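Local structure of HP1028 (Helicobacter pylori, 4INN) at residues 40-43 with 49-52; 52-57 with 165-170. The protein probably binds and carries small hydrophobic or amphipathic molecules, as a bacterial lipocalin with a ligand pocket in its beta-barrel. The protein carries 1 engineered substitution. All blocks are in the same frame, centred on the assembly; numbering follows the deposited sequence.

In the fold
Interaction 1 comes first along the chain: after a short N-terminal lead comes strand 38-41, then a loop whose five middle residues, among them the pocket residue Met48, lie between the two segments, and residues 40-43 meet 49-52 where strand 51-58 sets out, closing a beta hairpin. Interaction 2 begins on that same strand and closes a far longer loop of 107 residues, which takes in the other six barrel strands and helix 157-162 before 165-170 returns. The two loops follow one another, neither nested nor crossing, and share Phe52, which touches Gln41 and Leu165. Together they tie the first hairpin of the barrel to the C-terminal segment on its outer surface.

Interaction 1: residues 40-43 with 49-52; sequences YQTQ and KSSF
Gln41 and Phe52 face each other as an antiparallel non-hydrogen-bonded pair, their CA atoms 4.6 Å apart, and just beyond them Thr42 N donates to Ser51 O (2.8 Å). This is the loop end of the first hairpin in the lipocalin barrel, and here side chains take over from strand pairing. Thr42 suits the changeover because its hydroxyl lies close to the main chain: with OG1 set between the backbone N and carbonyl carbon (chi1 71°), it accepts Ser51 N at 2.8 Å. Thr42 O is met instead by Ser50 OG, which donates to it over 2.8 Å from above the carbonyl plane.

The long side chain of Gln41 runs alongside that of Phe52 on the barrel's outer face. An extended chain with CG anti to the backbone N (chi1 -180°) carries the methylenes along the ring, with CG 3.9 Å from Phe52 CE1 in an oblique approach, while the amide at its end serves polar partners. The amide plane is turned 64° from the ring; Gln41 OE1 forms a weak hydrogen bond with Lys153 NZ of strand 147-154. Serine, short and able both to give and to accept, fits the junction: Ser50 OG, besides donating to Thr42 O, receives Gln41 NE2 in the amide plane at 3.0 Å.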
ATOM      1  N   TYR A  40      -1.987   3.043   7.397  1.00 12.08           N
ATOM      2  CA  TYR A  40      -3.345   2.567   7.293  1.00 12.23           C
ATOM      3  C   TYR A  40      -3.358   1.089   7.560  1.00 12.43           C
ATOM      4  O   TYR A  40      -2.331   0.417   7.524  1.00 11.87           O
ATOM      5  CB  TYR A  40      -3.920   2.830   5.890  1.00 12.46           C
ATOM      6  CG  TYR A  40      -3.942   4.267   5.498  1.00 11.74           C
ATOM      7  CD1 TYR A  40      -5.096   5.028   5.611  1.00 11.70           C
ATOM      8  CD2 TYR A  40      -2.794   4.883   5.067  1.00 11.68           C
ATOM      9  CE1 TYR A  40      -5.083   6.385   5.287  1.00 11.58           C
ATOM     10  CE2 TYR A  40      -2.772   6.228   4.740  1.00 11.43           C
ATOM     11  CZ  TYR A  40      -3.912   6.968   4.836  1.00 11.18           C
ATOM     12  OH  TYR A  40      -3.844   8.280   4.489  1.00 10.93           O
ATOM     13  N   GLN A  41      -4.529   0.580   7.849  1.00 13.28           N
ATOM     14  CA  GLN A  41      -4.686  -0.857   8.064  1.00 14.40           C
ATOM     15  C   GLN A  41      -5.580  -1.369   6.965  1.00 13.44           C
ATOM     16  O   GLN A  41      -6.712  -0.928   6.843  1.00 12.84           O
ATOM     17  CB  GLN A  41      -5.312  -1.149   9.441  1.00 15.64           C
ATOM     18  CG  GLN A  41      -5.476  -2.646   9.690  1.00 16.68           C
ATOM     19  CD  GLN A  41      -6.248  -2.989  10.956  1.00 18.35           C
ATOM     20  OE1 GLN A  41      -6.372  -2.181  11.875  1.00 18.15           O
ATOM     21  NE2 GLN A  41      -6.730  -4.239  11.019  1.00 19.58           N
ATOM     22  N   THR A  42      -5.074  -2.295   6.173  1.00 13.69           N
ATOM     23  CA  THR A  42      -5.828  -2.817   5.046  1.00 14.51           C
ATOM     24  C   THR A  42      -6.945  -3.755   5.492  1.00 16.41           C
ATOM     25  O   THR A  42      -7.068  -4.110   6.668  1.00 17.83           O
ATOM     26  CB  THR A  42      -4.929  -3.590   4.081  1.00 14.30           C
ATOM     27  OG1 THR A  42      -4.546  -4.819   4.703  1.00 14.05           O
ATOM     28  CG2 THR A  42      -3.689  -2.771   3.688  1.00 13.83           C
ATOM     29  N   GLN A  43      -7.766  -4.153   4.538  1.00 18.68           N
ATOM     30  CA  GLN A  43      -8.943  -4.942   4.802  1.00 21.13           C
ATOM     31  C   GLN A  43      -8.618  -6.345   4.416  1.00 21.71           C
ATOM     32  O   GLN A  43      -8.153  -6.596   3.326  1.00 20.62           O
ATOM     33  CB  GLN A  43     -10.120  -4.434   3.956  1.00 23.81           C
ATOM     34  CG  GLN A  43     -11.471  -4.944   4.415  1.00 26.40           C
ATOM     35  CD  GLN A  43     -12.634  -4.469   3.551  1.00 28.63           C
ATOM     36  OE1 GLN A  43     -12.781  -3.299   3.253  1.00 29.47           O
ATOM     37  NE2 GLN A  43     -13.478  -5.393   3.166  1.00 31.73           N
ATOM     38  N   LYS A  49      -4.316 -11.259   4.101  1.00 27.79           N
ATOM     39  CA  LYS A  49      -4.508 -10.764   5.473  1.00 27.34           C
ATOM     40  C   LYS A  49      -4.419  -9.269   5.611  1.00 22.77           C
ATOM     41  O   LYS A  49      -3.645  -8.605   4.949  1.00 21.76           O
ATOM     42  CB  LYS A  49      -3.436 -11.341   6.404  1.00 31.59           C
ATOM     43  CG  LYS A  49      -3.511 -12.848   6.606  1.00 34.98           C
ATOM     44  CD  LYS A  49      -2.683 -13.290   7.810  1.00 38.34           C
ATOM     45  CE  LYS A  49      -1.193 -13.353   7.490  1.00 40.01           C
ATOM     46  NZ  LYS A  49      -0.408 -13.788   8.693  1.00 42.09           N
ATOM     47  N   SER A  50      -5.205  -8.757   6.527  1.00 21.19           N
ATOM     48  CA  SER A  50      -5.050  -7.398   7.016  1.00 20.34           C
ATOM     49  C   SER A  50      -3.562  -7.105   7.270  1.00 19.12           C
ATOM     50  O   SER A  50      -2.849  -7.909   7.884  1.00 18.73           O
ATOM     51  CB  SER A  50      -5.851  -7.222   8.308  1.00 19.34           C
ATOM     52  OG  SER A  50      -6.065  -5.845   8.562  1.00 19.85           O
ATOM     53  N   SER A  51      -3.083  -5.981   6.756  1.00 18.22           N
ATOM     54  CA  SER A  51      -1.696  -5.575   6.993  1.00 17.67           C
ATOM     55  C   SER A  51      -1.633  -4.097   7.214  1.00 15.15           C
ATOM     56  O   SER A  51      -2.583  -3.381   6.924  1.00 13.97           O
ATOM     57  CB  SER A  51      -0.757  -6.032   5.862  1.00 19.58           C
ATOM     58  OG  SER A  51      -0.976  -5.301   4.669  1.00 22.58           O
ATOM     59  N   PHE A  52      -0.546  -3.654   7.834  1.00 14.07           N
ATOM     60  CA  PHE A  52      -0.321  -2.235   8.068  1.00 12.95           C
ATOM     61  C   PHE A  52       0.617  -1.794   6.954  1.00 12.86           C
ATOM     62  O   PHE A  52       1.647  -2.458   6.684  1.00 12.55           O
ATOM     63  CB  PHE A  52       0.313  -1.964   9.430  1.00 12.90           C
ATOM     64  CG  PHE A  52      -0.531  -2.396  10.628  1.00 12.85           C
ATOM     65  CD1 PHE A  52      -1.735  -1.728  10.946  1.00 12.72           C
ATOM     66  CD2 PHE A  52      -0.084  -3.417  11.485  1.00 12.48           C
ATOM     67  CE1 PHE A  52      -2.475  -2.106  12.063  1.00 12.85           C
ATOM     68  CE2 PHE A  52      -0.813  -3.784  12.613  1.00 12.41           C
ATOM     69  CZ  PHE A  52      -2.006  -3.136  12.901  1.00 12.74           C
TER

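Interaction 2: residues 52-57 with 165-170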
ATOM      1  N   PHE A  52      -0.546  -3.654   7.834  1.00 14.07           N
ATOM      2  CA  PHE A  52      -0.321  -2.235   8.068  1.00 12.95           C
ATOM      3  C   PHE A  52       0.617  -1.794   6.954  1.00 12.86           C
ATOM      4  O   PHE A  52       1.647  -2.458   6.684  1.00 12.55           O
ATOM      5  CB  PHE A  52       0.313  -1.964   9.430  1.00 12.90           C
ATOM      6  CG  PHE A  52      -0.531  -2.396  10.628  1.00 12.85           C
ATOM      7  CD1 PHE A  52      -1.735  -1.728  10.946  1.00 12.72           C
ATOM      8  CD2 PHE A  52      -0.084  -3.417  11.485  1.00 12.48           C
ATOM      9  CE1 PHE A  52      -2.475  -2.106  12.063  1.00 12.85           C
ATOM     10  CE2 PHE A  52      -0.813  -3.784  12.613  1.00 12.41           C
ATOM     11  CZ  PHE A  52      -2.006  -3.136  12.901  1.00 12.74           C
ATOM     12  N   VAL A  53       0.238  -0.697   6.302  1.00 12.68           N
ATOM     13  CA  VAL A  53       1.001  -0.120   5.217  1.00 13.33           C
ATOM     14  C   VAL A  53       1.192   1.368   5.372  1.00 13.29           C
ATOM     15  O   VAL A  53       0.328   2.020   5.913  1.00 13.18           O
ATOM     16  CB  VAL A  53       0.290  -0.308   3.882  1.00 13.86           C
ATOM     17  CG1 VAL A  53       0.093  -1.791   3.609  1.00 13.93           C
ATOM     18  CG2 VAL A  53      -1.035   0.431   3.868  1.00 14.26           C
ATOM     19  N   GLU A  54       2.319   1.885   4.874  1.00 13.50           N
ATOM     20  CA  GLU A  54       2.594   3.314   4.866  1.00 14.05           C
ATOM     21  C   GLU A  54       2.613   3.943   3.489  1.00 13.08           C
ATOM     22  O   GLU A  54       3.355   3.508   2.632  1.00 12.97           O
ATOM     23  CB  GLU A  54       3.938   3.617   5.528  1.00 15.52           C
ATOM     24  CG  GLU A  54       4.286   5.110   5.518  1.00 16.53           C
ATOM     25  CD  GLU A  54       5.363   5.496   6.511  1.00 18.57           C
ATOM     26  OE1 GLU A  54       5.986   4.587   7.122  1.00 21.60           O
ATOM     27  OE2 GLU A  54       5.596   6.717   6.692  1.00 19.29           O
ATOM     28  N   PHE A  55       1.838   5.006   3.308  1.00 12.71           N
ATOM     29  CA  PHE A  55       1.866   5.799   2.075  1.00 12.65           C
ATOM     30  C   PHE A  55       2.861   6.957   2.263  1.00 13.31           C
ATOM     31  O   PHE A  55       2.925   7.531   3.349  1.00 13.10           O
ATOM     32  CB  PHE A  55       0.476   6.361   1.733  1.00 11.81           C
ATOM     33  CG  PHE A  55      -0.461   5.380   1.099  1.00 11.19           C
ATOM     34  CD1 PHE A  55      -0.747   5.448  -0.252  1.00 11.31           C
ATOM     35  CD2 PHE A  55      -1.126   4.440   1.857  1.00 11.09           C
ATOM     36  CE1 PHE A  55      -1.639   4.576  -0.860  1.00 10.74           C
ATOM     37  CE2 PHE A  55      -2.012   3.553   1.270  1.00 10.90           C
ATOM     38  CZ  PHE A  55      -2.276   3.629  -0.096  1.00 10.95           C
ATOM     39  N   PHE A  56       3.612   7.303   1.221  1.00 14.48           N
ATOM     40  CA  PHE A  56       4.497   8.483   1.247  1.00 16.53           C
ATOM     41  C   PHE A  56       4.570   9.156  -0.129  1.00 18.30           C
ATOM     42  O   PHE A  56       4.227   8.504  -1.113  1.00 18.33           O
ATOM     43  CB  PHE A  56       5.904   8.092   1.746  1.00 16.94           C
ATOM     44  CG  PHE A  56       6.664   7.150   0.827  1.00 16.23           C
ATOM     45  CD1 PHE A  56       7.637   7.620  -0.016  1.00 16.48           C
ATOM     46  CD2 PHE A  56       6.430   5.784   0.849  1.00 16.49           C
ATOM     47  CE1 PHE A  56       8.349   6.741  -0.846  1.00 16.83           C
ATOM     48  CE2 PHE A  56       7.127   4.902   0.017  1.00 16.11           C
ATOM     49  CZ  PHE A  56       8.103   5.381  -0.821  1.00 15.79           C
ATOM     50  N   GLU A  57       4.951  10.445  -0.209  1.00 21.36           N
ATOM     51  CA  GLU A  57       5.155  11.096  -1.539  1.00 24.48           C
ATOM     52  C   GLU A  57       6.608  11.178  -1.923  1.00 23.78           C
ATOM     53  O   GLU A  57       7.476  11.230  -1.085  1.00 24.36           O
ATOM     54  CB  GLU A  57       4.477  12.488  -1.691  1.00 26.59           C
ATOM     55  CG  GLU A  57       5.215  13.730  -1.181  1.00 30.75           C
ATOM     56  CD  GLU A  57       6.491  14.183  -1.956  1.00 35.72           C
ATOM     57  OE1 GLU A  57       6.473  14.424  -3.200  1.00 35.30           O
ATOM     58  OE2 GLU A  57       7.551  14.354  -1.278  1.00 41.35           O
ATOM     59  N   LEU A 165       4.659  -0.024  15.748  1.00 25.91           N
ATOM     60  CA  LEU A 165       4.912  -0.210  14.335  1.00 23.04           C
ATOM     61  C   LEU A 165       6.223   0.442  14.008  1.00 22.39           C
ATOM     62  O   LEU A 165       6.497   1.561  14.458  1.00 21.00           O
ATOM     63  CB  LEU A 165       3.797   0.403  13.477  1.00 22.53           C
ATOM     64  CG  LEU A 165       2.389  -0.180  13.701  1.00 22.24           C
ATOM     65  CD1 LEU A 165       1.415   0.440  12.700  1.00 21.31           C
ATOM     66  CD2 LEU A 165       2.406  -1.708  13.631  1.00 20.93           C
ATOM     67  N   LYS A 166       7.028  -0.288  13.238  1.00 21.56           N
ATOM     68  CA  LYS A 166       8.271   0.208  12.694  1.00 20.76           C
ATOM     69  C   LYS A 166       8.080   1.028  11.411  1.00 21.11           C
ATOM     70  O   LYS A 166       7.571   0.529  10.402  1.00 21.49           O
ATOM     71  CB  LYS A 166       9.154  -0.964  12.364  1.00 21.55           C
ATOM     72  CG  LYS A 166      10.574  -0.558  12.030  1.00 22.17           C
ATOM     73  CD  LYS A 166      11.116  -1.340  10.877  1.00 21.98           C
ATOM     74  CE  LYS A 166      12.385  -2.038  11.238  1.00 22.43           C
ATOM     75  NZ  LYS A 166      13.543  -1.453  10.558  1.00 22.93           N
ATOM     76  N   ARG A 167       8.504   2.284  11.465  1.00 22.00           N
ATOM     77  CA  ARG A 167       8.574   3.154  10.299  1.00 21.68           C
ATOM     78  C   ARG A 167       9.986   3.034   9.689  1.00 19.93           C
ATOM     79  O   ARG A 167      10.978   3.438  10.280  1.00 17.69           O
ATOM     80  CB  ARG A 167       8.218   4.606  10.668  1.00 23.85           C
ATOM     81  CG  ARG A 167       6.720   4.859  10.919  1.00 26.48           C
ATOM     82  CD  ARG A 167       6.185   6.015  10.081  1.00 28.92           C
ATOM     83  NE  ARG A 167       6.578   7.300  10.653  1.00 34.62           N
ATOM     84  CZ  ARG A 167       6.813   8.427   9.962  1.00 36.77           C
ATOM     85  NH1 ARG A 167       6.696   8.455   8.636  1.00 36.52           N
ATOM     86  NH2 ARG A 167       7.178   9.544  10.611  1.00 36.05           N
ATOM     87  N   PHE A 168      10.030   2.458   8.487  1.00 19.24           N
ATOM     88  CA  PHE A 168      11.260   2.157   7.748  1.00 18.54           C
ATOM     89  C   PHE A 168      11.823   3.430   7.179  1.00 18.51           C
ATOM     90  O   PHE A 168      11.077   4.316   6.815  1.00 16.67           O
ATOM     91  CB  PHE A 168      10.956   1.187   6.581  1.00 17.85           C
ATOM     92  CG  PHE A 168      10.650  -0.221   7.011  1.00 17.30           C
ATOM     93  CD1 PHE A 168       9.499  -0.522   7.692  1.00 17.71           C
ATOM     94  CD2 PHE A 168      11.517  -1.266   6.694  1.00 17.76           C
ATOM     95  CE1 PHE A 168       9.219  -1.850   8.071  1.00 18.33           C
ATOM     96  CE2 PHE A 168      11.258  -2.580   7.075  1.00 17.09           C
ATOM     97  CZ  PHE A 168      10.112  -2.878   7.769  1.00 17.42           C
ATOM     98  N   ASN A 169      13.133   3.536   7.044  1.00 21.07           N
ATOM     99  CA  ASN A 169      13.615   4.749   6.398  1.00 24.87           C
ATOM    100  C   ASN A 169      13.356   4.704   4.892  1.00 23.33           C
ATOM    101  O   ASN A 169      13.365   3.635   4.239  1.00 20.82           O
ATOM    102  CB  ASN A 169      15.060   5.125   6.767  1.00 28.78           C
ATOM    103  CG  ASN A 169      16.043   4.723   5.737  1.00 31.15           C
ATOM    104  OD1 ASN A 169      16.000   3.607   5.279  1.00 42.18           O
ATOM    105  ND2 ASN A 169      16.967   5.591   5.416  1.00 33.41           N
ATOM    106  N   LEU A 170      13.095   5.886   4.370  1.00 23.00           N
ATOM    107  CA  LEU A 170      12.419   6.030   3.102  1.00 23.75           C
ATOM    108  C   LEU A 170      13.347   6.109   1.949  1.00 25.94           C
ATOM    109  O   LEU A 170      12.963   5.742   0.862  1.00 25.78           O
ATOM    110  CB  LEU A 170      11.512   7.247   3.126  1.00 23.39           C
ATOM    111  CG  LEU A 170      10.320   7.046   4.068  1.00 23.13           C
ATOM    112  CD1 LEU A 170       9.525   8.336   4.117  1.00 23.57           C
ATOM    113  CD2 LEU A 170       9.432   5.886   3.654  1.00 22.77           C
TER
HETATM  114  O   HOH W   1       8.689   5.458   7.402  1.00 14.85           O
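Glu54 and Arg167 supply the charged part of this contact, a salt bridge between a barrel strand and the C-terminal segment. Arg167 NH1 donates to the syn lone pair of Glu54 OE2 at 2.8 Å, and the oxygen lies close to the guanidinium plane, at its edge. The two side chains cross at about a right angle. Glu54, extended from a CG anti to the backbone N (chi1 179°), stands straight off the strand, whereas Arg167 bends at chi2 and chi3, passing its CD 3.3 Å from Glu54 OE1 on the way to OE2. A long, flexible arginine suits this place, since Glu54 CA and Arg167 CA are 8.1 Å apart.

Water gives a second polar link: one molecule donates to Glu54 OE1 (2.9 Å) and to Phe168 O (2.7 Å). Both carboxylate oxygens of the buried Glu54 therefore have partners, and Tyr65 OH adds a weak hydrogen bond to OE1.

Apolar contacts lie on either side of the charged pair. Leu165 sets CD1 over one face of the Phe52 ring, 4.3 Å from its centroid, while its CD2 touches Phe52 CD2. Leu170 CD2 likewise lies over one face of the Phe56 ring, 4.2 Å from the centroid. Branched leucines suit flat rings, offering methyls for CH-pi contact.

Phe52, Glu54 and Phe56 alternate along strand 51-58, so all three face outward from the barrel. The connection after helix 157-162 passes over them without forming a strand and ends with Asn169 at the N-cap position and Leu170 opening helix 170-174, whose Val173 and Leu174 also pack on Phe56; strands 38-41 and 61-69 flank the site with Ile39 and Tyr65.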